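Local coordinates for protein probable adenylyl-sulfate kinase (Aeropyrum pernix, PDB 2YVU) that probably catalyses the ATP-dependent phosphorylation of adenosine 5'-phosphosulfate to 3'-phosphoadenylyl sulfate, the second step in the conversion of sulfate to sulfite, at residues A[101-106]-A[112-117]. Sequence-based numbering, arbitrary orientation.
Sequences NMVRRI and IPFLEI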
loop_
_atom_site.group_PDB
_atom_site.type_symbol
_atom_site.label_atom_id
_atom_site.label_comp_id
_atom_site.label_asym_id
_atom_site.label_seq_id
_atom_site.Cartn_x
_atom_site.Cartn_y
_atom_site.Cartn_z
ATOM N N ASN A 101 -1.840 -17.109 7.135
ATOM C CA ASN A 101 -1.897 -17.975 5.953
ATOM C C ASN A 101 -2.556 -17.229 4.792
ATOM O O ASN A 101 -2.178 -17.391 3.636
ATOM C CB ASN A 101 -2.676 -19.261 6.271
ATOM C CG ASN A 101 -1.943 -20.144 7.268
ATOM O OD1 ASN A 101 -2.467 -21.174 7.699
ATOM N ND2 ASN A 101 -0.717 -19.743 7.643
ATOM N N MET A 102 -3.546 -16.415 5.119
ATOM C CA MET A 102 -4.243 -15.593 4.134
ATOM C C MET A 102 -3.254 -14.550 3.555
ATOM O O MET A 102 -3.257 -14.263 2.358
ATOM C CB MET A 102 -5.430 -14.916 4.822
ATOM C CG MET A 102 -6.191 -13.938 3.971
ATOM S SD MET A 102 -5.445 -12.303 4.011
ATOM C CE MET A 102 -6.068 -11.665 5.598
ATOM N N VAL A 103 -2.393 -13.997 4.405
ATOM C CA VAL A 103 -1.402 -13.025 3.934
ATOM C C VAL A 103 -0.428 -13.748 2.995
ATOM O O VAL A 103 -0.166 -13.282 1.889
ATOM C CB VAL A 103 -0.617 -12.411 5.099
ATOM C CG1 VAL A 103 0.559 -11.601 4.559
ATOM C CG2 VAL A 103 -1.536 -11.511 5.921
ATOM N N ARG A 104 0.083 -14.899 3.436
ATOM C CA ARG A 104 1.001 -15.706 2.626
ATOM C C ARG A 104 0.433 -15.997 1.247
ATOM O O ARG A 104 1.146 -15.871 0.239
ATOM C CB ARG A 104 1.289 -17.054 3.303
ATOM C CG ARG A 104 2.077 -18.039 2.422
ATOM C CD ARG A 104 2.316 -19.426 3.108
ATOM N NE ARG A 104 3.199 -19.364 4.281
ATOM C CZ ARG A 104 4.531 -19.266 4.227
ATOM N NH1 ARG A 104 5.166 -19.211 3.058
ATOM N NH2 ARG A 104 5.240 -19.258 5.345
ATOM N N ARG A 105 -0.836 -16.413 1.210
ATOM C CA ARG A 105 -1.518 -16.751 -0.040
ATOM C C ARG A 105 -1.490 -15.614 -1.048
ATOM O O ARG A 105 -1.203 -15.810 -2.231
ATOM C CB ARG A 105 -2.988 -17.118 0.210
ATOM C CG ARG A 105 -3.223 -18.472 0.856
ATOM C CD ARG A 105 -4.646 -19.005 0.564
ATOM N NE ARG A 105 -5.721 -18.116 1.019
ATOM C CZ ARG A 105 -6.154 -18.023 2.275
ATOM N NH1 ARG A 105 -5.611 -18.769 3.229
ATOM N NH2 ARG A 105 -7.135 -17.179 2.576
ATOM N N ILE A 106 -1.838 -14.427 -0.579
ATOM C CA ILE A 106 -1.858 -13.264 -1.438
ATOM C C ILE A 106 -0.487 -13.021 -2.029
ATOM O O ILE A 106 -0.363 -12.788 -3.233
ATOM C CB ILE A 106 -2.347 -12.038 -0.661
ATOM C CG1 ILE A 106 -3.851 -12.205 -0.396
ATOM C CG2 ILE A 106 -2.007 -10.757 -1.421
ATOM C CD1 ILE A 106 -4.449 -11.238 0.621
ATOM N N ILE A 112 5.638 -14.512 -5.465
ATOM C CA ILE A 112 6.635 -13.889 -4.600
ATOM C C ILE A 112 6.952 -14.727 -3.370
ATOM O O ILE A 112 6.049 -15.190 -2.677
ATOM C CB ILE A 112 6.143 -12.499 -4.133
ATOM C CG1 ILE A 112 5.903 -11.622 -5.354
ATOM C CG2 ILE A 112 7.165 -11.851 -3.197
ATOM C CD1 ILE A 112 5.246 -10.303 -5.029
ATOM N N PRO A 113 8.247 -14.944 -3.088
ATOM C CA PRO A 113 8.669 -15.723 -1.927
ATOM C C PRO A 113 8.149 -15.048 -0.655
ATOM O O PRO A 113 8.250 -13.829 -0.519
ATOM C CB PRO A 113 10.188 -15.669 -2.008
ATOM C CG PRO A 113 10.423 -15.597 -3.478
ATOM C CD PRO A 113 9.401 -14.595 -3.928
ATOM N N PHE A 114 7.586 -15.834 0.259
ATOM C CA PHE A 114 7.061 -15.286 1.504
ATOM C C PHE A 114 7.748 -16.002 2.657
ATOM O O PHE A 114 7.493 -17.181 2.907
ATOM C CB PHE A 114 5.539 -15.479 1.563
ATOM C CG PHE A 114 4.888 -14.888 2.797
ATOM C CD1 PHE A 114 4.687 -15.662 3.943
ATOM C CD2 PHE A 114 4.447 -13.567 2.800
ATOM C CE1 PHE A 114 4.049 -15.131 5.065
ATOM C CE2 PHE A 114 3.806 -13.017 3.922
ATOM C CZ PHE A 114 3.604 -13.798 5.056
ATOM N N LEU A 115 8.622 -15.286 3.356
ATOM C CA LEU A 115 9.361 -15.875 4.469
ATOM C C LEU A 115 8.748 -15.542 5.822
ATOM O O LEU A 115 8.863 -14.417 6.309
ATOM C CB LEU A 115 10.821 -15.399 4.451
ATOM C CG LEU A 115 11.552 -15.621 3.129
ATOM C CD1 LEU A 115 12.939 -14.991 3.157
ATOM C CD2 LEU A 115 11.628 -17.101 2.876
ATOM N N GLU A 116 8.103 -16.526 6.430
ATOM C CA GLU A 116 7.483 -16.339 7.731
ATOM C C GLU A 116 8.545 -16.586 8.803
ATOM O O GLU A 116 9.019 -17.711 8.998
ATOM C CB GLU A 116 6.309 -17.297 7.879
ATOM C CG GLU A 116 5.539 -17.173 9.176
ATOM C CD GLU A 116 4.187 -17.871 9.089
ATOM O OE1 GLU A 116 4.026 -18.748 8.224
ATOM O OE2 GLU A 116 3.284 -17.547 9.878
ATOM N N ILE A 117 8.922 -15.511 9.476
ATOM C CA ILE A 117 9.956 -15.540 10.502
ATOM C C ILE A 117 9.359 -15.459 11.898
ATOM O O ILE A 117 8.756 -14.442 12.282
ATOM C CB ILE A 117 10.910 -14.340 10.324
ATOM C CG1 ILE A 117 11.348 -14.257 8.858
ATOM C CG2 ILE A 117 12.054 -14.402 11.364
ATOM C CD1 ILE A 117 12.106 -15.503 8.325
HETATM O O HOH W 1 1.625 -18.825 6.802
HETATM O O HOH W 2 1.190 -19.228 10.086
#
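Phe114 presses a ring face against the backbone of Arg104: Arg104 CA stands 3.8 Å from the ring centroid and 4° off its normal, a CH-pi contact over the middle of the face. Val103 CG1 adds an apolar contact, 3.6 Å from Phe114 CE2, and Trp17 on the neighbouring strand also meets the Phe114 ring.

The direct polar contacts all run through the Arg104 side chain. It leaves the helix with CG anti to the backbone N and bends at chi3, which carries the guanidinium alongside the ring, so that Phe114 CD1 lies over the centre of the guanidinium, 3.6 Å from Arg104 CZ. Because the two planes stand 76° apart, this is no parallel stack. Arg104 NH2 forms a salt bridge to Glu116 OE1 at 3.2 Å; OE1 lies close to the guanidinium plane, while NH2 approaches it from the anti side, somewhat out of the carboxylate plane. The bond from Arg104 NH1 to the carbonyl O of Phe114 (3.1 Å) is weak, bent to 128°; a salt bridge to Glu108 engages NH1 as well.

One water accepts from Arg104 NE at 3.0 Å and donates to Glu116 OE1; a second donates to Glu116 OE2, which also pairs with Arg100. Asn101 ND2 reaches both waters weakly.

The contact packs helix 97-109 against strand 114-120, the next strand of the P-loop NTPase fold, their local axes 9.2 Å apart and nearly antiparallel. Since Arg104, Arg100 and two waters surround the buried Glu116 carboxylate, its ionised form is probably stabilised.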